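Local coordinates for succinylglutamate desuccinylase (Chromobacterium violaceum, PDB 1YW4), which probably hydrolyses N-succinylglutamate to succinate and glutamate, the last step of arginine breakdown by the AST pathway, with one zinc ion per subunit, at residues C53-A61 against G97-N106; F157-F165 against A210-A218. All coordinates share one frame; numbering follows the deposited sequence.

Contact 1. Residues C53-A61 against G97-N106; sequences CGVHGNETA and GVRYGNYDMN. With ZN (zinc ion), chain C.
Arg99 lays its guanidinium flat on one face of the His56 imidazole, centres 3.6 Å apart and planes 22° from parallel. With CG anti to the backbone N (chi1 -173°), its extended chain carries the planar end along the ring until CZ sits over its centre. Val55 CG1 backs the opposite face and also meets Asn106 CB at 3.7 Å; a compact branched residue suits this wedge. Histidine can serve two partners at its edge: ND1 binds zinc at 2.3 Å, while NE2 donates to Asp104 OD1 (2.7 Å, 166°), within the ring plane but from above the carboxylate plane. Metal and carboxylate together fix the ring's rotation, and the bond to Asp104 would probably make ND1 a stronger ligand. In this AspA/AstE site, which resembles that of zinc carboxypeptidases, Glu59 adds both carboxylate oxygens, and His149 from strand 143-151 and a water the rest. Arg99 NH2 reaches Asp104 OD2 at 3.4 Å, a weak hydrogen bond within a salt bridge that pairs the group over the ring with the one at its edge. Off the ring's CD2 edge, a water donates to Val55 O and Arg99 O and accepts from Met105 N.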
# COMPACT_ATOMS: atom_id res chain seq x y z
N CYS A 53 -12.24 -7.07 -28.32
CA CYS A 53 -11.60 -5.87 -28.85
C CYS A 53 -12.67 -4.98 -29.42
O CYS A 53 -13.80 -5.43 -29.64
CB CYS A 53 -10.59 -6.23 -29.94
SG CYS A 53 -11.27 -7.17 -31.33
N GLY A 54 -12.36 -3.71 -29.65
CA GLY A 54 -13.37 -2.83 -30.19
C GLY A 54 -14.48 -2.50 -29.21
O GLY A 54 -15.58 -2.17 -29.63
N VAL A 55 -14.23 -2.63 -27.91
CA VAL A 55 -15.23 -2.24 -26.92
C VAL A 55 -15.43 -0.75 -27.22
O VAL A 55 -16.54 -0.22 -27.13
CB VAL A 55 -14.72 -2.44 -25.47
CG1 VAL A 55 -15.56 -1.63 -24.49
CG2 VAL A 55 -14.82 -3.93 -25.10
N HIS A 56 -14.32 -0.11 -27.59
CA HIS A 56 -14.31 1.29 -28.00
C HIS A 56 -13.96 1.19 -29.49
O HIS A 56 -12.92 0.64 -29.86
CB HIS A 56 -13.26 2.07 -27.19
CG HIS A 56 -13.66 2.29 -25.77
ND1 HIS A 56 -12.77 2.16 -24.72
CD2 HIS A 56 -14.86 2.56 -25.22
CE1 HIS A 56 -13.42 2.34 -23.58
NE2 HIS A 56 -14.69 2.58 -23.86
N GLY A 57 -14.87 1.67 -30.34
CA GLY A 57 -14.69 1.58 -31.78
C GLY A 57 -13.52 2.27 -32.45
O GLY A 57 -13.19 1.94 -33.59
N ASN A 58 -12.89 3.21 -31.76
CA ASN A 58 -11.76 3.95 -32.33
C ASN A 58 -10.41 3.33 -31.97
O ASN A 58 -9.38 3.82 -32.41
CB ASN A 58 -11.80 5.41 -31.85
CG ASN A 58 -11.67 5.53 -30.35
OD1 ASN A 58 -12.34 4.82 -29.60
ND2 ASN A 58 -10.80 6.43 -29.89
N GLU A 59 -10.41 2.26 -31.17
CA GLU A 59 -9.16 1.60 -30.77
C GLU A 59 -9.00 0.37 -31.66
O GLU A 59 -9.24 -0.76 -31.24
CB GLU A 59 -9.25 1.24 -29.28
CG GLU A 59 -9.94 2.35 -28.49
CD GLU A 59 -9.99 2.14 -26.99
OE1 GLU A 59 -9.82 0.98 -26.54
OE2 GLU A 59 -10.23 3.14 -26.26
N THR A 60 -8.57 0.62 -32.89
CA THR A 60 -8.45 -0.41 -33.91
C THR A 60 -7.22 -1.31 -33.94
O THR A 60 -7.28 -2.40 -34.49
CB THR A 60 -8.62 0.22 -35.31
OG1 THR A 60 -7.44 0.97 -35.65
CG2 THR A 60 -9.81 1.15 -35.31
N ALA A 61 -6.10 -0.87 -33.37
CA ALA A 61 -4.90 -1.69 -33.38
C ALA A 61 -5.19 -3.12 -32.91
O ALA A 61 -4.92 -4.08 -33.64
CB ALA A 61 -3.80 -1.05 -32.51
N GLY A 97 -16.08 4.33 -36.44
CA GLY A 97 -14.78 4.84 -36.05
C GLY A 97 -14.83 5.72 -34.81
O GLY A 97 -13.95 6.57 -34.60
N VAL A 98 -15.85 5.53 -33.98
CA VAL A 98 -15.98 6.34 -32.77
C VAL A 98 -15.84 5.50 -31.50
O VAL A 98 -16.02 4.29 -31.53
CB VAL A 98 -17.35 7.05 -32.76
CG1 VAL A 98 -17.48 7.96 -33.98
CG2 VAL A 98 -18.47 6.02 -32.76
N ARG A 99 -15.53 6.15 -30.38
CA ARG A 99 -15.37 5.47 -29.11
C ARG A 99 -16.69 4.79 -28.74
O ARG A 99 -16.71 3.63 -28.31
CB ARG A 99 -14.97 6.47 -28.02
CG ARG A 99 -14.62 5.85 -26.68
CD ARG A 99 -14.26 6.94 -25.67
NE ARG A 99 -14.03 6.40 -24.33
CZ ARG A 99 -12.90 5.83 -23.94
NH1 ARG A 99 -11.88 5.70 -24.79
NH2 ARG A 99 -12.78 5.38 -22.70
N TYR A 100 -17.79 5.52 -28.91
CA TYR A 100 -19.13 4.99 -28.64
C TYR A 100 -20.18 5.90 -29.27
O TYR A 100 -19.89 7.04 -29.62
CB TYR A 100 -19.37 4.87 -27.13
CG TYR A 100 -19.19 6.14 -26.33
CD1 TYR A 100 -20.14 7.16 -26.36
CD2 TYR A 100 -18.06 6.32 -25.53
CE1 TYR A 100 -19.97 8.32 -25.61
CE2 TYR A 100 -17.88 7.47 -24.77
CZ TYR A 100 -18.84 8.46 -24.81
OH TYR A 100 -18.67 9.59 -24.04
N GLY A 101 -21.39 5.38 -29.42
CA GLY A 101 -22.45 6.17 -30.03
C GLY A 101 -23.26 6.98 -29.02
O GLY A 101 -23.42 8.19 -29.18
N ASN A 102 -23.75 6.32 -27.99
CA ASN A 102 -24.57 6.98 -26.98
C ASN A 102 -23.96 6.94 -25.59
O ASN A 102 -24.02 7.92 -24.85
CB ASN A 102 -25.95 6.32 -26.94
CG ASN A 102 -26.67 6.40 -28.26
OD1 ASN A 102 -27.38 5.47 -28.65
ND2 ASN A 102 -26.49 7.51 -28.96
N TYR A 103 -23.37 5.80 -25.24
CA TYR A 103 -22.78 5.60 -23.92
C TYR A 103 -21.57 4.66 -24.00
O TYR A 103 -21.57 3.69 -24.77
CB TYR A 103 -23.85 5.01 -23.00
CG TYR A 103 -23.65 5.26 -21.53
CD1 TYR A 103 -22.80 4.46 -20.77
CD2 TYR A 103 -24.37 6.26 -20.87
CE1 TYR A 103 -22.67 4.64 -19.40
CE2 TYR A 103 -24.25 6.46 -19.50
CZ TYR A 103 -23.40 5.64 -18.77
OH TYR A 103 -23.31 5.79 -17.41
N ASP A 104 -20.54 4.96 -23.21
CA ASP A 104 -19.31 4.17 -23.14
C ASP A 104 -19.67 2.74 -22.73
O ASP A 104 -20.09 2.49 -21.60
CB ASP A 104 -18.36 4.78 -22.10
CG ASP A 104 -16.99 4.12 -22.08
OD1 ASP A 104 -16.90 2.89 -22.31
OD2 ASP A 104 -15.99 4.82 -21.81
N MSE A 105 -19.51 1.79 -23.65
CA MSE A 105 -19.84 0.41 -23.35
C MSE A 105 -19.04 -0.14 -22.19
O MSE A 105 -19.54 -0.97 -21.43
CB MSE A 105 -19.65 -0.48 -24.58
CG MSE A 105 -20.11 -1.93 -24.38
SE MSE A 105 -20.20 -2.91 -26.04
CE MSE A 105 -21.80 -2.09 -26.75
N ASN A 106 -17.80 0.30 -22.02
CA ASN A 106 -17.04 -0.24 -20.91
C ASN A 106 -17.45 0.38 -19.58
O ASN A 106 -16.70 0.35 -18.60
CB ASN A 106 -15.54 -0.14 -21.11
CG ASN A 106 -14.82 -1.38 -20.59
OD1 ASN A 106 -15.44 -2.44 -20.50
ND2 ASN A 106 -13.54 -1.26 -20.26
ZN ZN C . -10.54 1.68 -24.44
O HOH W 1 -18.01 1.98 -26.33
O HOH W 2 -9.43 5.18 -23.65
O HOH W 3 -8.62 2.81 -23.74

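Contact 2. Residues F157-F165 against A210-A218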
# COMPACT_ATOMS: atom_id res chain seq x y z
N PHE A 157 4.06 4.46 -18.96
CA PHE A 157 4.19 3.03 -19.16
C PHE A 157 3.39 2.70 -20.41
O PHE A 157 2.20 2.39 -20.34
CB PHE A 157 3.64 2.26 -17.95
CG PHE A 157 4.37 2.55 -16.67
CD1 PHE A 157 5.68 2.13 -16.49
CD2 PHE A 157 3.75 3.26 -15.65
CE1 PHE A 157 6.37 2.41 -15.31
CE2 PHE A 157 4.43 3.54 -14.46
CZ PHE A 157 5.74 3.11 -14.29
N GLU A 158 4.05 2.82 -21.56
CA GLU A 158 3.47 2.57 -22.88
C GLU A 158 2.34 1.55 -22.84
O GLU A 158 1.19 1.87 -23.12
CB GLU A 158 4.57 2.07 -23.83
CG GLU A 158 4.83 2.96 -25.03
CD GLU A 158 3.81 2.79 -26.13
OE1 GLU A 158 3.72 1.67 -26.68
OE2 GLU A 158 3.09 3.77 -26.44
N LYS A 159 2.68 0.32 -22.48
CA LYS A 159 1.71 -0.74 -22.42
C LYS A 159 1.48 -1.15 -20.96
O LYS A 159 2.43 -1.44 -20.24
CB LYS A 159 2.20 -1.93 -23.24
CG LYS A 159 2.43 -1.57 -24.71
CD LYS A 159 3.19 -2.65 -25.45
CE LYS A 159 4.59 -2.81 -24.89
NZ LYS A 159 5.33 -3.94 -25.53
N PHE A 160 0.22 -1.13 -20.52
CA PHE A 160 -0.07 -1.52 -19.16
C PHE A 160 -1.39 -2.26 -19.03
O PHE A 160 -2.21 -2.26 -19.95
CB PHE A 160 -0.02 -0.30 -18.22
CG PHE A 160 -1.14 0.70 -18.42
CD1 PHE A 160 -2.32 0.58 -17.71
CD2 PHE A 160 -1.00 1.76 -19.32
CE1 PHE A 160 -3.36 1.50 -17.89
CE2 PHE A 160 -2.03 2.68 -19.51
CZ PHE A 160 -3.21 2.55 -18.80
N ALA A 161 -1.57 -2.93 -17.90
CA ALA A 161 -2.78 -3.70 -17.68
C ALA A 161 -3.53 -3.21 -16.45
O ALA A 161 -2.94 -2.62 -15.54
CB ALA A 161 -2.45 -5.18 -17.53
N ILE A 162 -4.83 -3.48 -16.43
CA ILE A 162 -5.68 -3.13 -15.31
C ILE A 162 -6.18 -4.46 -14.76
O ILE A 162 -6.78 -5.25 -15.49
CB ILE A 162 -6.91 -2.32 -15.76
CG1 ILE A 162 -6.48 -1.14 -16.63
CG2 ILE A 162 -7.69 -1.87 -14.54
CD1 ILE A 162 -5.53 -0.17 -15.97
N TYR A 163 -5.92 -4.71 -13.48
CA TYR A 163 -6.34 -5.94 -12.82
C TYR A 163 -7.62 -5.64 -12.05
O TYR A 163 -7.61 -4.87 -11.09
CB TYR A 163 -5.24 -6.42 -11.87
CG TYR A 163 -5.16 -7.93 -11.66
CD1 TYR A 163 -3.92 -8.57 -11.58
CD2 TYR A 163 -6.31 -8.70 -11.50
CE1 TYR A 163 -3.82 -9.94 -11.36
CE2 TYR A 163 -6.23 -10.09 -11.28
CZ TYR A 163 -4.98 -10.69 -11.22
OH TYR A 163 -4.88 -12.05 -11.00
N PRO A 164 -8.74 -6.25 -12.46
CA PRO A 164 -10.03 -6.04 -11.80
C PRO A 164 -10.02 -6.32 -10.30
O PRO A 164 -9.20 -7.09 -9.80
CB PRO A 164 -10.96 -6.98 -12.57
CG PRO A 164 -10.04 -8.07 -13.04
CD PRO A 164 -8.84 -7.28 -13.50
N PHE A 165 -10.94 -5.67 -9.60
CA PHE A 165 -11.06 -5.85 -8.16
C PHE A 165 -11.39 -7.31 -7.85
O PHE A 165 -12.37 -7.86 -8.36
CB PHE A 165 -12.17 -4.95 -7.60
CG PHE A 165 -12.39 -5.10 -6.12
CD1 PHE A 165 -13.67 -4.98 -5.58
CD2 PHE A 165 -11.32 -5.35 -5.26
CE1 PHE A 165 -13.89 -5.12 -4.20
CE2 PHE A 165 -11.52 -5.49 -3.88
CZ PHE A 165 -12.81 -5.38 -3.36
N ALA A 210 -9.21 -12.33 -15.76
CA ALA A 210 -9.47 -11.31 -16.76
C ALA A 210 -8.67 -10.03 -16.55
O ALA A 210 -8.43 -9.60 -15.42
CB ALA A 210 -10.96 -11.00 -16.77
N PHE A 211 -8.26 -9.41 -17.66
CA PHE A 211 -7.50 -8.17 -17.58
C PHE A 211 -7.89 -7.21 -18.71
O PHE A 211 -8.33 -7.64 -19.77
CB PHE A 211 -5.99 -8.46 -17.69
CG PHE A 211 -5.51 -9.60 -16.83
CD1 PHE A 211 -5.60 -10.91 -17.27
CD2 PHE A 211 -4.98 -9.35 -15.57
CE1 PHE A 211 -5.18 -11.97 -16.46
CE2 PHE A 211 -4.55 -10.41 -14.75
CZ PHE A 211 -4.66 -11.72 -15.21
N THR A 212 -7.75 -5.92 -18.45
CA THR A 212 -8.00 -4.91 -19.46
C THR A 212 -6.56 -4.58 -19.88
O THR A 212 -5.72 -4.29 -19.02
CB THR A 212 -8.65 -3.62 -18.88
OG1 THR A 212 -9.96 -3.92 -18.37
CG2 THR A 212 -8.76 -2.55 -19.96
N LEU A 213 -6.26 -4.67 -21.17
CA LEU A 213 -4.91 -4.38 -21.66
C LEU A 213 -4.86 -3.11 -22.52
O LEU A 213 -5.49 -3.04 -23.55
CB LEU A 213 -4.36 -5.55 -22.50
CG LEU A 213 -4.30 -6.94 -21.85
CD1 LEU A 213 -3.60 -7.93 -22.78
CD2 LEU A 213 -3.59 -6.85 -20.53
N GLU A 214 -4.11 -2.12 -22.05
CA GLU A 214 -3.92 -0.87 -22.79
C GLU A 214 -2.61 -1.12 -23.52
O GLU A 214 -1.54 -1.01 -22.93
CB GLU A 214 -3.78 0.31 -21.82
CG GLU A 214 -5.08 0.74 -21.15
CD GLU A 214 -6.07 1.36 -22.13
OE1 GLU A 214 -5.62 1.99 -23.10
OE2 GLU A 214 -7.29 1.23 -21.91
N LEU A 215 -2.71 -1.46 -24.80
CA LEU A 215 -1.55 -1.81 -25.62
C LEU A 215 -0.85 -0.67 -26.36
O LEU A 215 0.19 -0.90 -26.97
CB LEU A 215 -1.97 -2.89 -26.61
CG LEU A 215 -2.57 -4.13 -25.93
CD1 LEU A 215 -3.25 -5.04 -26.95
CD2 LEU A 215 -1.45 -4.85 -25.20
N GLY A 216 -1.41 0.54 -26.32
CA GLY A 216 -0.77 1.64 -27.01
C GLY A 216 -1.64 2.79 -27.48
O GLY A 216 -2.69 3.10 -26.89
N LYS A 217 -1.22 3.43 -28.57
CA LYS A 217 -1.91 4.59 -29.13
C LYS A 217 -3.11 4.25 -30.01
O LYS A 217 -3.05 3.34 -30.83
CB LYS A 217 -0.91 5.42 -29.95
CG LYS A 217 0.38 5.76 -29.20
CD LYS A 217 1.43 6.33 -30.14
CE LYS A 217 2.75 6.61 -29.43
NZ LYS A 217 3.77 7.21 -30.35
N ALA A 218 -4.19 5.01 -29.84
CA ALA A 218 -5.39 4.80 -30.63
C ALA A 218 -5.18 5.40 -32.02
O ALA A 218 -4.66 6.51 -32.16
CB ALA A 218 -6.60 5.46 -29.96
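Strands 160-163 and 210-215 run antiparallel at 153°, their axes 4.7 Å apart at closest approach, and four backbone hydrogen bonds join the hydrogen-bonded pairs Phe160-Glu214 and Ile162-Thr212. On the face shared by these four residues, Glu214, the predicted active-site residue, passes its aliphatic part over the Phe160 ring: CB lies 3.8 Å from the ring centroid in a CH-pi contact. The chain then bends at chi2 (-68°), carrying the carboxylate away from strand 160-163 and toward the zinc site. Phenylalanine thus offers a flat apolar bed for the methylenes of an acid. Beside it, Ile162 CB meets Thr212 CB at 3.8 Å, two beta-branched residues well suited to a strand, and Thr212 OG1 is hydrogen-bonded to Ser199. The other face carries the small Ala161, whose CB touches Leu213 CD2 at 3.6 Å. Farther along, Phe211 turns an edge to Tyr163 in a T-shaped pair, CE2 set over the centre of the tyrosine ring, while Tyr163 OH bonds to Lys173 N. Strand 160-163 is hydrogen-bonded along its other edge to strand 187-190, Ala210 and Pro164 pack on helix 198-205, and Thr212 and Glu214 touch His149 of strand 143-151.

Overall arrangement
From the N terminus, the chain leaves strand 48-53 into the loop holding His56 and Glu59, passes through helix 61-75, strand 83-88 and helix 91-96, and returns at 97-106, where contact 1 closes the first loop. Helix 120-137 and strand 143-151, which supplies His149, follow before contact 2 opens at 157-165; its loop, with helices 174-181 and 198-205, closes at 210-218. The two loops are therefore in series, neither nesting nor crossing. The centres of the two contacts lie about 15 Å apart, and the contacts touch where Asn58 O packs on Ala218 CB. Contact 1 brings two zinc ligands and contact 2 Glu214, whose side chain lies about 4 Å from the metal, all within the catalytic domain.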